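Local structure of monomethylamine methyltransferase MtmB1 (Methanosarcina barkeri, 1TV2) at residues A[113-118]-A[360-365]; A[296-301]-A[330-335]. The protein catalyses the transfer of the methyl group from monomethylamine to the corrinoid cofactor of its partner protein MtmC, a step of methanogenesis from methylamine. One frame throughout, in Å; residues are numbered along the deposited sequence.

Contact 1: residues A[113-118]-A[360-365]. With BG5 (5-hydroxyamino-3-methyl-pyrrolidine-2-carboxylic acid), chain B.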
loop_
_atom_site.group_PDB
_atom_site.type_symbol
_atom_site.label_atom_id
_atom_site.label_comp_id
_atom_site.label_asym_id
_atom_site.label_seq_id
_atom_site.Cartn_x
_atom_site.Cartn_y
_atom_site.Cartn_z
ATOM N N VAL A 113 -2.142 13.454 -19.553
ATOM C CA VAL A 113 -1.344 14.017 -20.634
ATOM C C VAL A 113 -1.722 13.270 -21.905
ATOM O O VAL A 113 -1.423 12.083 -22.046
ATOM C CB VAL A 113 0.172 13.842 -20.376
ATOM C CG1 VAL A 113 0.975 14.425 -21.542
ATOM C CG2 VAL A 113 0.557 14.528 -19.072
ATOM N N ARG A 114 -2.397 13.964 -22.817
ATOM C CA ARG A 114 -2.823 13.367 -24.074
ATOM C C ARG A 114 -2.294 14.181 -25.248
ATOM O O ARG A 114 -1.968 15.361 -25.099
ATOM C CB ARG A 114 -4.352 13.275 -24.121
ATOM C CG ARG A 114 -4.942 12.465 -22.959
ATOM C CD ARG A 114 -6.390 12.076 -23.217
ATOM N NE ARG A 114 -6.960 11.280 -22.127
ATOM C CZ ARG A 114 -7.687 11.783 -21.133
ATOM N NH1 ARG A 114 -7.939 13.085 -21.086
ATOM N NH2 ARG A 114 -8.174 10.985 -20.192
ATOM N N LYS A 115 -2.205 13.551 -26.414
ATOM C CA LYS A 115 -1.681 14.229 -27.596
ATOM C C LYS A 115 -2.426 15.490 -28.022
ATOM O O LYS A 115 -3.651 15.572 -27.916
ATOM C CB LYS A 115 -1.629 13.265 -28.786
ATOM C CG LYS A 115 -1.136 13.937 -30.061
ATOM C CD LYS A 115 -1.059 12.993 -31.245
ATOM C CE LYS A 115 -0.621 13.746 -32.502
ATOM N NZ LYS A 115 -0.453 12.828 -33.658
ATOM N N ARG A 116 -1.663 16.470 -28.503
ATOM C CA ARG A 116 -2.212 17.726 -29.001
ATOM C C ARG A 116 -1.757 17.882 -30.447
ATOM O O ARG A 116 -0.637 17.515 -30.801
ATOM C CB ARG A 116 -1.697 18.929 -28.200
ATOM C CG ARG A 116 -2.262 19.068 -26.799
ATOM C CD ARG A 116 -1.809 20.375 -26.142
ATOM N NE ARG A 116 -2.385 21.557 -26.783
ATOM C CZ ARG A 116 -1.718 22.391 -27.580
ATOM N NH1 ARG A 116 -0.432 22.187 -27.845
ATOM N NH2 ARG A 116 -2.344 23.430 -28.123
ATOM N N SER A 117 -2.631 18.421 -31.285
ATOM C CA SER A 117 -2.286 18.639 -32.679
ATOM C C SER A 117 -1.916 20.103 -32.867
ATOM O O SER A 117 -2.098 20.916 -31.959
ATOM C CB SER A 117 -3.472 18.280 -33.574
ATOM O OG SER A 117 -3.738 16.888 -33.511
ATOM N N VAL A 118 -1.384 20.435 -34.037
ATOM C CA VAL A 118 -1.026 21.815 -34.325
ATOM C C VAL A 118 -2.302 22.650 -34.226
ATOM O O VAL A 118 -3.346 22.251 -34.745
ATOM C CB VAL A 118 -0.441 21.952 -35.752
ATOM C CG1 VAL A 118 -0.185 23.413 -36.075
ATOM C CG2 VAL A 118 0.852 21.153 -35.859
ATOM N N GLY A 360 1.850 22.371 -31.235
ATOM C CA GLY A 360 1.415 21.058 -30.782
ATOM C C GLY A 360 2.079 20.386 -29.591
ATOM O O GLY A 360 1.869 19.195 -29.383
ATOM N N ARG A 361 2.869 21.114 -28.807
ATOM C CA ARG A 361 3.521 20.508 -27.640
ATOM C C ARG A 361 2.471 20.085 -26.618
ATOM O O ARG A 361 1.457 20.760 -26.443
ATOM C CB ARG A 361 4.481 21.498 -26.972
ATOM C CG ARG A 361 5.676 21.913 -27.817
ATOM C CD ARG A 361 6.672 20.775 -27.999
ATOM N NE ARG A 361 7.778 21.185 -28.859
ATOM C CZ ARG A 361 8.776 20.391 -29.229
ATOM N NH1 ARG A 361 8.819 19.133 -28.811
ATOM N NH2 ARG A 361 9.724 20.854 -30.033
ATOM N N GLU A 362 2.714 18.969 -25.940
ATOM C CA GLU A 362 1.785 18.490 -24.924
ATOM C C GLU A 362 2.143 19.064 -23.553
ATOM O O GLU A 362 1.268 19.244 -22.702
ATOM C CB GLU A 362 1.800 16.959 -24.841
ATOM C CG GLU A 362 1.037 16.225 -25.942
ATOM C CD GLU A 362 1.767 16.201 -27.270
ATOM O OE1 GLU A 362 3.018 16.169 -27.264
ATOM O OE2 GLU A 362 1.089 16.191 -28.321
ATOM N N ILE A 363 3.428 19.352 -23.348
ATOM C CA ILE A 363 3.905 19.879 -22.069
ATOM C C ILE A 363 4.844 21.080 -22.195
ATOM O O ILE A 363 5.774 21.070 -23.005
ATOM C CB ILE A 363 4.655 18.783 -21.272
ATOM C CG1 ILE A 363 3.718 17.606 -20.988
ATOM C CG2 ILE A 363 5.213 19.360 -19.974
ATOM C CD1 ILE A 363 4.425 16.397 -20.384
ATOM N N LEU A 364 4.598 22.113 -21.391
ATOM C CA LEU A 364 5.455 23.296 -21.376
ATOM C C LEU A 364 6.193 23.229 -20.038
ATOM O O LEU A 364 5.568 23.246 -18.980
ATOM C CB LEU A 364 4.623 24.580 -21.450
ATOM C CG LEU A 364 3.541 24.651 -22.530
ATOM C CD1 LEU A 364 2.935 26.049 -22.538
ATOM C CD2 LEU A 364 4.130 24.318 -23.892
ATOM N N SER A 365 7.519 23.142 -20.084
ATOM C CA SER A 365 8.315 23.028 -18.866
ATOM C C SER A 365 9.212 24.259 -18.663
ATOM O O SER A 365 10.238 24.408 -19.333
ATOM C CB SER A 365 9.161 21.750 -18.944
ATOM O OG SER A 365 9.654 21.356 -17.672
HETATM C C1 BG5 B . 13.164 20.149 -17.555
HETATM C C2 BG5 B . 14.587 20.578 -17.889
HETATM C C3 BG5 B . 15.237 21.318 -16.732
HETATM C C4 BG5 B . 16.137 20.293 -16.039
HETATM C C5 BG5 B . 16.512 19.252 -17.091
HETATM C C6 BG5 B . 15.972 22.394 -17.320
HETATM N N1 BG5 B . 15.514 19.402 -18.221
HETATM O O1 BG5 B . 12.226 20.908 -17.816
HETATM N N2 BG5 B . 16.383 17.940 -16.537
HETATM O O2 BG5 B . 15.186 17.121 -16.515
HETATM O O HOH W 1 -1.476 17.554 -23.430
#
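Glu362 and Arg116 join the start of a TIM-barrel strand, 363-366, to the chain leaving the hairpin strand 111-114. The tight part lies round the buried Glu362 carboxylate. Its OE2 takes the backbone N of Arg116 at 2.8 Å on the anti lone pair, in a nearly straight bond (172°). Its OE1 goes to Ser330 N, which probably fixes the group's rotation. A bend at chi2 (76°) brings the carboxylate to Arg116 N. CG of Glu362 lies 3.2 Å from Arg114 O. Arg116 bends at chi3; its NH1 donates to Arg361 O (2.8 Å), which sits at the guanidinium edge, tilted 16° out of its plane. NE goes to Ala122 O and NH1 also to Thr357 O. Gly360 ends helix 343-359 in a Schellman motif and lies against the backbone of Arg116 and Ser117. Val113 CG1 touches Ile363 CD1 at 4.1 Å.

The other side is looser: Arg114 and Lys115 are partly exposed and Ser117 exposed, each burying little. Of the Lys115 side chain, CB and CG come near Glu362 OE2; NZ reaches Asp327 and Thr326. Arg114 points away, to Glu101 of its own chain and of the second subunit. A water bridges Arg114 O and, weakly, Glu362 O.

Contact 2: residues A[296-301]-A[330-335]. With BG5 (5-hydroxyamino-3-methyl-pyrrolidine-2-carboxylic acid), chain B.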
loop_
_atom_site.group_PDB
_atom_site.type_symbol
_atom_site.label_atom_id
_atom_site.label_comp_id
_atom_site.label_asym_id
_atom_site.label_seq_id
_atom_site.Cartn_x
_atom_site.Cartn_y
_atom_site.Cartn_z
ATOM N N ASP A 296 12.170 18.800 -25.685
ATOM C CA ASP A 296 13.042 19.491 -26.633
ATOM C C ASP A 296 13.631 20.717 -25.928
ATOM O O ASP A 296 13.393 20.934 -24.734
ATOM C CB ASP A 296 12.213 19.926 -27.851
ATOM C CG ASP A 296 13.066 20.316 -29.056
ATOM O OD1 ASP A 296 14.310 20.364 -28.949
ATOM O OD2 ASP A 296 12.470 20.579 -30.122
ATOM N N GLY A 297 14.396 21.516 -26.667
ATOM C CA GLY A 297 14.990 22.712 -26.101
ATOM C C GLY A 297 16.047 23.299 -27.021
ATOM O O GLY A 297 17.214 23.406 -26.636
ATOM N N PRO A 298 15.678 23.682 -28.253
ATOM C CA PRO A 298 16.669 24.252 -29.173
ATOM C C PRO A 298 17.277 25.478 -28.512
ATOM O O PRO A 298 16.553 26.345 -28.020
ATOM C CB PRO A 298 15.839 24.613 -30.406
ATOM C CG PRO A 298 14.677 23.640 -30.338
ATOM C CD PRO A 298 14.339 23.667 -28.864
ATOM N N VAL A 299 18.602 25.549 -28.489
ATOM C CA VAL A 299 19.270 26.672 -27.854
ATOM C C VAL A 299 20.269 27.370 -28.788
ATOM O O VAL A 299 20.990 26.724 -29.551
ATOM C CB VAL A 299 19.976 26.201 -26.562
ATOM C CG1 VAL A 299 21.024 25.150 -26.896
ATOM C CG2 VAL A 299 20.593 27.380 -25.840
ATOM N N HIS A 300 20.290 28.696 -28.719
ATOM C CA HIS A 300 21.175 29.509 -29.551
ATOM C C HIS A 300 22.613 29.369 -29.062
ATOM O O HIS A 300 22.906 29.605 -27.889
ATOM C CB HIS A 300 20.732 30.972 -29.493
ATOM C CG HIS A 300 21.308 31.823 -30.582
ATOM N ND1 HIS A 300 22.636 32.187 -30.621
ATOM C CD2 HIS A 300 20.731 32.383 -31.674
ATOM C CE1 HIS A 300 22.853 32.935 -31.689
ATOM N NE2 HIS A 300 21.714 33.068 -32.344
ATOM N N ILE A 301 23.509 28.982 -29.963
ATOM C CA ILE A 301 24.904 28.789 -29.598
ATOM C C ILE A 301 25.512 29.999 -28.901
ATOM O O ILE A 301 26.346 29.852 -28.012
ATOM C CB ILE A 301 25.770 28.431 -30.832
ATOM C CG1 ILE A 301 27.174 28.037 -30.373
ATOM C CG2 ILE A 301 25.841 29.613 -31.794
ATOM C CD1 ILE A 301 28.045 27.494 -31.479
ATOM N N SER A 330 5.414 15.083 -26.529
ATOM C CA SER A 330 6.587 15.921 -26.297
ATOM C C SER A 330 6.326 17.223 -25.554
ATOM O O SER A 330 5.181 17.615 -25.316
ATOM C CB SER A 330 7.254 16.257 -27.631
ATOM O OG SER A 330 6.460 17.172 -28.366
ATOM N N GLY A 331 7.420 17.884 -25.200
ATOM C CA GLY A 331 7.352 19.151 -24.504
ATOM C C GLY A 331 8.565 19.973 -24.893
ATOM O O GLY A 331 9.400 19.521 -25.683
ATOM N N ASN A 332 8.664 21.180 -24.347
ATOM C CA ASN A 332 9.797 22.056 -24.634
ATOM C C ASN A 332 10.142 22.802 -23.343
ATOM O O ASN A 332 9.251 23.102 -22.542
ATOM C CB ASN A 332 9.431 23.037 -25.760
ATOM C CG ASN A 332 10.653 23.696 -26.389
ATOM O OD1 ASN A 332 11.790 23.292 -26.141
ATOM N ND2 ASN A 332 10.419 24.705 -27.224
ATOM N N GLN A 333 11.430 23.075 -23.135
ATOM C CA GLN A 333 11.892 23.767 -21.930
ATOM C C GLN A 333 12.225 25.232 -22.201
ATOM O O GLN A 333 12.686 25.589 -23.287
ATOM C CB GLN A 333 13.095 23.034 -21.325
ATOM C CG GLN A 333 14.270 22.866 -22.261
ATOM C CD GLN A 333 15.237 21.799 -21.781
ATOM O OE1 GLN A 333 15.865 21.937 -20.731
ATOM N NE2 GLN A 333 15.355 20.724 -22.551
ATOM N N TYR A 334 12.006 26.065 -21.189
ATOM C CA TYR A 334 12.180 27.510 -21.296
ATOM C C TYR A 334 13.432 28.130 -20.684
ATOM O O TYR A 334 13.640 28.069 -19.471
ATOM C CB TYR A 334 10.940 28.195 -20.699
ATOM C CG TYR A 334 9.660 27.922 -21.462
ATOM C CD1 TYR A 334 9.238 26.612 -21.716
ATOM C CD2 TYR A 334 8.899 28.971 -21.977
ATOM C CE1 TYR A 334 8.096 26.358 -22.474
ATOM C CE2 TYR A 334 7.753 28.729 -22.734
ATOM C CZ TYR A 334 7.360 27.424 -22.985
ATOM O OH TYR A 334 6.264 27.184 -23.779
ATOM N N TYR A 335 14.245 28.751 -21.535
ATOM C CA TYR A 335 15.468 29.420 -21.105
ATOM C C TYR A 335 15.564 30.847 -21.646
ATOM O O TYR A 335 16.158 31.077 -22.700
ATOM C CB TYR A 335 16.707 28.650 -21.564
ATOM C CG TYR A 335 17.084 27.488 -20.681
ATOM C CD1 TYR A 335 16.467 26.243 -20.826
ATOM C CD2 TYR A 335 18.065 27.632 -19.702
ATOM C CE1 TYR A 335 16.827 25.167 -20.017
ATOM C CE2 TYR A 335 18.429 26.568 -18.890
ATOM C CZ TYR A 335 17.810 25.340 -19.052
ATOM O OH TYR A 335 18.187 24.285 -18.257
HETATM C C1 BG5 B . 13.164 20.149 -17.555
HETATM C C2 BG5 B . 14.587 20.578 -17.889
HETATM C C3 BG5 B . 15.237 21.318 -16.732
HETATM C C4 BG5 B . 16.137 20.293 -16.039
HETATM C C5 BG5 B . 16.512 19.252 -17.091
HETATM C C6 BG5 B . 15.972 22.394 -17.320
HETATM N N1 BG5 B . 15.514 19.402 -18.221
HETATM O O1 BG5 B . 12.226 20.908 -17.816
HETATM N N2 BG5 B . 16.383 17.940 -16.537
HETATM O O2 BG5 B . 15.186 17.121 -16.515
#
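Asp296 and Asn332 pair as neighbours in two parallel strands, with Asp296 N giving a nearly straight hydrogen bond (176°) to Gly331 O at 2.9 Å. The return bond, from Gln333 N to Asp296 O, is weak at 3.3 Å. The side chain of Gln333 adds a second, stronger bond to the same oxygen, from NE2 at 2.9 Å. That oxygen lies in the Gln333 amide plane, while NE2 sits well above the carbonyl plane of Asp296. CG of Gln333 stands between its own N and carbonyl carbon (chi1 57°), which sets it beside Asp296 O and Gly297 CA; the chain runs on extended. Gly297 has no side chain, and a CB there would clash with Gln333 NE2. The amide also bonds Glu259 through NE2, and its OE1 lies 3.4 Å from C2 of the bound BG5. An alanine in place of Gln333 would probably leave Asp296 O with only the weak backbone bond, cost Glu259 this donor and open a gap beside BG5.

Asp296 and Asn332 put their side chains on the same face of the sheet. Asp296 OD1 accepts Gly297 N at 2.6 Å, from above the carboxylate plane, and OD2 forms a salt bridge with Arg361. Asn332 OD1 lies 3.2 Å from Asp296 C, unbonded there, and takes a weak bond from Gln333 N; its ND2 bonds Asp356. Tyr335 places OH 3.1 Å from BG5 C6. Parallel strands joined through helix 309-325 make this a beta-alpha-beta unit of the TIM barrel, its C-terminal strand end facing the BG5 pocket.

In the fold
The centres of contacts 1 and 2 lie about 14 Å apart. Strand 293-300 pairs with 330-333, which pairs in turn with 363-366, so the two contacts meet on neighbouring strands of one parallel barrel sheet. In chain order 113-118 comes first, then 296-301, 330-335 and 360-365, and both segments of contact 2 fall between those of contact 1. Two polar links tie them: Arg361 to Asp296 and Glu362 to Ser330. Both contacts extend to BG5, Ser365 OG lying close to its O1. Neighbouring strand ends thus line the pocket holding BG5, consistent with the ring end of pyrrolysine, which probably takes part in methyl transfer. Lys202 and Glu205 also bond this group.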